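Local coordinates for D-aminoacyl-tRNA deacylase 1 (Homo sapiens, PDB 2OKV), which hydrolyses D-aminoacyl-tRNAs and mischarged glycyl-tRNA(Ala), and may also take part in DNA replication as an ATPase, at residues Ser12-Gly24 / Leu121-Val133. Numbering follows the deposited sequence.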
loop_
_atom_site.group_PDB
_atom_site.type_symbol
_atom_site.label_atom_id
_atom_site.label_comp_id
_atom_site.label_asym_id
_atom_site.label_seq_id
_atom_site.Cartn_x
_atom_site.Cartn_y
_atom_site.Cartn_z
ATOM N N SER B 12 -2.810 5.766 -12.295
ATOM C CA SER B 12 -2.781 7.162 -12.714
ATOM C C SER B 12 -2.959 8.092 -11.535
ATOM O O SER B 12 -3.384 7.676 -10.458
ATOM C CB SER B 12 -3.864 7.441 -13.758
ATOM O OG SER B 12 -5.140 7.139 -13.239
ATOM N N VAL B 13 -2.596 9.347 -11.753
ATOM C CA VAL B 13 -2.748 10.388 -10.750
ATOM C C VAL B 13 -3.596 11.472 -11.360
ATOM O O VAL B 13 -3.335 11.920 -12.496
ATOM C CB VAL B 13 -1.373 10.957 -10.322
ATOM C CG1 VAL B 13 -1.520 12.224 -9.472
ATOM C CG2 VAL B 13 -0.553 9.885 -9.593
ATOM N N THR B 14 -4.617 11.872 -10.600
ATOM C CA THR B 14 -5.459 13.030 -10.913
ATOM C C THR B 14 -5.316 14.087 -9.805
ATOM O O THR B 14 -5.141 13.743 -8.636
ATOM C CB THR B 14 -6.946 12.587 -11.015
ATOM O OG1 THR B 14 -7.131 11.817 -12.212
ATOM C CG2 THR B 14 -7.826 13.746 -11.106
ATOM N N VAL B 15 -5.388 15.360 -10.183
ATOM C CA VAL B 15 -5.484 16.472 -9.239
ATOM C C VAL B 15 -6.702 17.304 -9.659
ATOM O O VAL B 15 -6.681 17.937 -10.705
ATOM C CB VAL B 15 -4.199 17.341 -9.240
ATOM C CG1 VAL B 15 -4.395 18.679 -8.457
ATOM C CG2 VAL B 15 -3.022 16.553 -8.701
ATOM N N GLY B 16 -7.767 17.242 -8.863
ATOM C CA GLY B 16 -9.012 17.957 -9.140
ATOM C C GLY B 16 -9.739 17.465 -10.377
ATOM O O GLY B 16 -10.497 18.202 -10.992
ATOM N N GLY B 17 -9.524 16.210 -10.745
ATOM C CA GLY B 17 -10.133 15.668 -11.961
ATOM C C GLY B 17 -9.242 15.794 -13.191
ATOM O O GLY B 17 -9.529 15.183 -14.224
ATOM N N GLU B 18 -8.164 16.577 -13.078
ATOM C CA GLU B 18 -7.149 16.683 -14.132
ATOM C C GLU B 18 -6.122 15.554 -14.079
ATOM O O GLU B 18 -5.411 15.390 -13.070
ATOM C CB GLU B 18 -6.429 18.011 -14.026
ATOM C CG GLU B 18 -5.085 18.085 -14.762
ATOM C CD GLU B 18 -4.554 19.491 -14.799
ATOM O OE1 GLU B 18 -3.306 19.704 -14.747
ATOM O OE2 GLU B 18 -5.411 20.387 -14.859
ATOM N N GLN B 19 -6.031 14.787 -15.165
ATOM C CA GLN B 19 -5.096 13.669 -15.198
ATOM C C GLN B 19 -3.701 14.227 -15.349
ATOM O O GLN B 19 -3.431 14.944 -16.316
ATOM C CB GLN B 19 -5.392 12.679 -16.328
ATOM C CG GLN B 19 -4.359 11.537 -16.352
ATOM C CD GLN B 19 -4.795 10.329 -17.157
ATOM O OE1 GLN B 19 -5.775 9.652 -16.816
ATOM N NE2 GLN B 19 -4.056 10.039 -18.225
ATOM N N ILE B 20 -2.844 13.919 -14.375
ATOM C CA ILE B 20 -1.449 14.381 -14.325
ATOM C C ILE B 20 -0.501 13.371 -15.014
ATOM O O ILE B 20 0.393 13.744 -15.780
ATOM C CB ILE B 20 -0.973 14.564 -12.838
ATOM C CG1 ILE B 20 -1.802 15.628 -12.090
ATOM C CG2 ILE B 20 0.512 14.889 -12.764
ATOM C CD1 ILE B 20 -1.899 16.996 -12.751
ATOM N N SER B 21 -0.677 12.096 -14.705
ATOM C CA SER B 21 0.160 11.065 -15.294
ATOM C C SER B 21 -0.576 9.745 -15.255
ATOM O O SER B 21 -1.557 9.592 -14.521
ATOM C CB SER B 21 1.491 10.977 -14.539
ATOM O OG SER B 21 1.285 10.620 -13.189
ATOM N N ALA B 22 -0.107 8.794 -16.056
ATOM C CA ALA B 22 -0.724 7.485 -16.137
ATOM C C ALA B 22 0.304 6.492 -16.649
ATOM O O ALA B 22 1.127 6.839 -17.510
ATOM C CB ALA B 22 -1.909 7.523 -17.074
ATOM N N ILE B 23 0.243 5.265 -16.124
ATOM C CA ILE B 23 1.071 4.168 -16.611
ATOM C C ILE B 23 0.196 2.957 -16.946
ATOM O O ILE B 23 -0.935 2.845 -16.462
ATOM C CB ILE B 23 2.205 3.733 -15.602
ATOM C CG1 ILE B 23 1.637 3.233 -14.263
ATOM C CG2 ILE B 23 3.233 4.854 -15.388
ATOM C CD1 ILE B 23 2.579 2.263 -13.535
ATOM N N GLY B 24 0.721 2.066 -17.779
ATOM C CA GLY B 24 0.076 0.794 -18.015
ATOM C C GLY B 24 0.631 -0.212 -17.035
ATOM O O GLY B 24 0.719 0.064 -15.838
ATOM N N LEU B 121 9.820 5.877 -18.889
ATOM C CA LEU B 121 9.013 4.857 -18.218
ATOM C C LEU B 121 8.782 5.152 -16.738
ATOM O O LEU B 121 8.185 4.343 -16.011
ATOM C CB LEU B 121 9.675 3.484 -18.391
ATOM C CG LEU B 121 9.940 3.039 -19.832
ATOM C CD1 LEU B 121 10.770 1.761 -19.832
ATOM C CD2 LEU B 121 8.625 2.831 -20.589
ATOM N N ILE B 122 9.260 6.307 -16.293
ATOM C CA ILE B 122 9.084 6.753 -14.905
ATOM C C ILE B 122 8.147 7.956 -14.903
ATOM O O ILE B 122 8.444 8.970 -15.533
ATOM C CB ILE B 122 10.448 7.180 -14.235
ATOM C CG1 ILE B 122 11.541 6.090 -14.364
ATOM C CG2 ILE B 122 10.236 7.686 -12.793
ATOM C CD1 ILE B 122 11.371 4.894 -13.535
ATOM N N LYS B 123 7.025 7.816 -14.191
ATOM C CA LYS B 123 6.026 8.874 -14.013
ATOM C C LYS B 123 5.883 9.262 -12.537
ATOM O O LYS B 123 6.164 8.469 -11.631
ATOM C CB LYS B 123 4.659 8.414 -14.555
ATOM C CG LYS B 123 4.458 8.570 -16.068
ATOM C CD LYS B 123 5.288 7.586 -16.895
ATOM C CE LYS B 123 5.141 7.835 -18.406
ATOM N NZ LYS B 123 3.824 7.310 -18.895
ATOM N N ASP B 124 5.415 10.484 -12.308
ATOM C CA ASP B 124 5.346 11.057 -10.982
ATOM C C ASP B 124 3.932 11.572 -10.714
ATOM O O ASP B 124 3.167 11.864 -11.649
ATOM C CB ASP B 124 6.367 12.212 -10.903
ATOM C CG ASP B 124 6.494 12.823 -9.507
ATOM O OD1 ASP B 124 6.119 12.188 -8.488
ATOM O OD2 ASP B 124 6.995 13.955 -9.440
ATOM N N GLY B 125 3.592 11.707 -9.437
ATOM C CA GLY B 125 2.438 12.504 -9.052
ATOM C C GLY B 125 2.833 13.967 -9.098
ATOM O O GLY B 125 3.753 14.352 -9.833
ATOM N N LYS B 126 2.150 14.786 -8.298
ATOM C CA LYS B 126 2.499 16.197 -8.138
ATOM C C LYS B 126 2.776 16.435 -6.655
ATOM O O LYS B 126 1.849 16.504 -5.847
ATOM C CB LYS B 126 1.377 17.118 -8.662
ATOM C CG LYS B 126 1.732 18.612 -8.601
ATOM C CD LYS B 126 0.874 19.532 -9.517
ATOM C CE LYS B 126 -0.633 19.267 -9.427
ATOM N NZ LYS B 126 -1.461 20.236 -10.257
ATOM N N PHE B 127 4.062 16.546 -6.314
ATOM C CA PHE B 127 4.528 16.572 -4.913
ATOM C C PHE B 127 3.655 17.290 -3.855
ATOM O O PHE B 127 3.371 16.729 -2.811
ATOM C CB PHE B 127 5.978 17.073 -4.806
ATOM C CG PHE B 127 6.539 16.971 -3.413
ATOM C CD1 PHE B 127 7.177 15.805 -2.994
ATOM C CD2 PHE B 127 6.399 18.024 -2.512
ATOM C CE1 PHE B 127 7.669 15.684 -1.705
ATOM C CE2 PHE B 127 6.897 17.919 -1.209
ATOM C CZ PHE B 127 7.537 16.747 -0.807
ATOM N N GLY B 128 3.235 18.508 -4.079
ATOM C CA GLY B 128 2.509 19.174 -2.973
ATOM C C GLY B 128 1.002 18.941 -2.895
ATOM O O GLY B 128 0.334 19.395 -1.949
ATOM N N ALA B 129 0.469 18.232 -3.885
ATOM C CA ALA B 129 -0.933 18.387 -4.259
ATOM C C ALA B 129 -1.833 17.353 -3.622
ATOM O O ALA B 129 -1.387 16.294 -3.209
ATOM C CB ALA B 129 -1.076 18.341 -5.784
ATOM N N TYR B 130 -3.112 17.676 -3.552
ATOM C CA TYR B 130 -4.107 16.718 -3.118
ATOM C C TYR B 130 -4.490 15.879 -4.335
ATOM O O TYR B 130 -5.173 16.353 -5.250
ATOM C CB TYR B 130 -5.295 17.449 -2.503
ATOM C CG TYR B 130 -6.447 16.588 -2.046
ATOM C CD1 TYR B 130 -6.256 15.267 -1.636
ATOM C CD2 TYR B 130 -7.734 17.115 -1.979
ATOM C CE1 TYR B 130 -7.315 14.488 -1.207
ATOM C CE2 TYR B 130 -8.810 16.332 -1.552
ATOM C CZ TYR B 130 -8.583 15.027 -1.159
ATOM O OH TYR B 130 -9.638 14.260 -0.738
ATOM N N MET B 131 -4.028 14.633 -4.333
ATOM C CA MET B 131 -4.135 13.770 -5.491
ATOM C C MET B 131 -5.117 12.657 -5.236
ATOM O O MET B 131 -5.328 12.250 -4.089
ATOM C CB MET B 131 -2.787 13.094 -5.780
ATOM C CG MET B 131 -1.662 14.018 -6.181
ATOM S SD MET B 131 -0.092 13.176 -6.206
ATOM C CE MET B 131 0.571 13.602 -4.589
ATOM N N GLN B 132 -5.683 12.140 -6.320
ATOM C CA GLN B 132 -6.280 10.820 -6.331
ATOM C C GLN B 132 -5.333 9.944 -7.104
ATOM O O GLN B 132 -5.027 10.229 -8.251
ATOM C CB GLN B 132 -7.646 10.837 -7.019
ATOM C CG GLN B 132 -8.636 11.810 -6.377
ATOM C CD GLN B 132 -9.021 11.392 -4.975
ATOM O OE1 GLN B 132 -9.455 10.264 -4.759
ATOM N NE2 GLN B 132 -8.848 12.278 -4.018
ATOM N N VAL B 133 -4.840 8.891 -6.457
ATOM C CA VAL B 133 -3.956 7.951 -7.095
ATOM C C VAL B 133 -4.786 6.714 -7.386
ATOM O O VAL B 133 -5.173 5.991 -6.462
ATOM C CB VAL B 133 -2.722 7.638 -6.195
ATOM C CG1 VAL B 133 -1.683 6.824 -6.984
ATOM C CG2 VAL B 133 -2.108 8.990 -5.683
HETATM O O HOH W 1 -7.608 15.418 -6.610
#
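V13 puts CG1 against the thioether of M131, 3.7 Å from SD, while CG2 lies beside CG1 of V133, whose side chain points the same way; both V13 methyls reach the CA of G125. Having CG1 anti to the backbone N (chi1 169°) sends that branch to M131 and leaves CG2 for V133. Two residues on, V15 CG2 touches M131 CG at 3.8 Å and the methyl of A129; the K126 side chain crosses that of V15 at about a right angle, CE 3.7 Å from V15 CG2. K126 N makes a weak hydrogen bond to M131 SD, linking the start of the type I turn 126-129 to the strand that follows it.

Strand 10-15, the middle of a three-stranded antiparallel sheet, pairs with 131-137 on one side and, through a type I' turn with G16 and G17 at its corners, with 18-23 on the other. M131 to V133 carry the sheet into the second subunit, whose P140, probably part of the Gly-cisPro motif that rejects L-amino acids, packs on M131 and V133. T14 and Q132 form the hydrogen-bonded pair, T14 N to Q132 O and Q132 N to T14 O, each 2.9 Å.

Toward strand 122-124, a classic bulge sets I20 and S21 both opposite V13. S21 OG donates to D124 O at 2.7 Å, from 42° above the carbonyl plane. Farther out, K123 lays CD on I23 CG2, then bends at chi4 (-76°) to bring NZ 3.1 Å from A22 O; the same ammonium forms a salt bridge with E73.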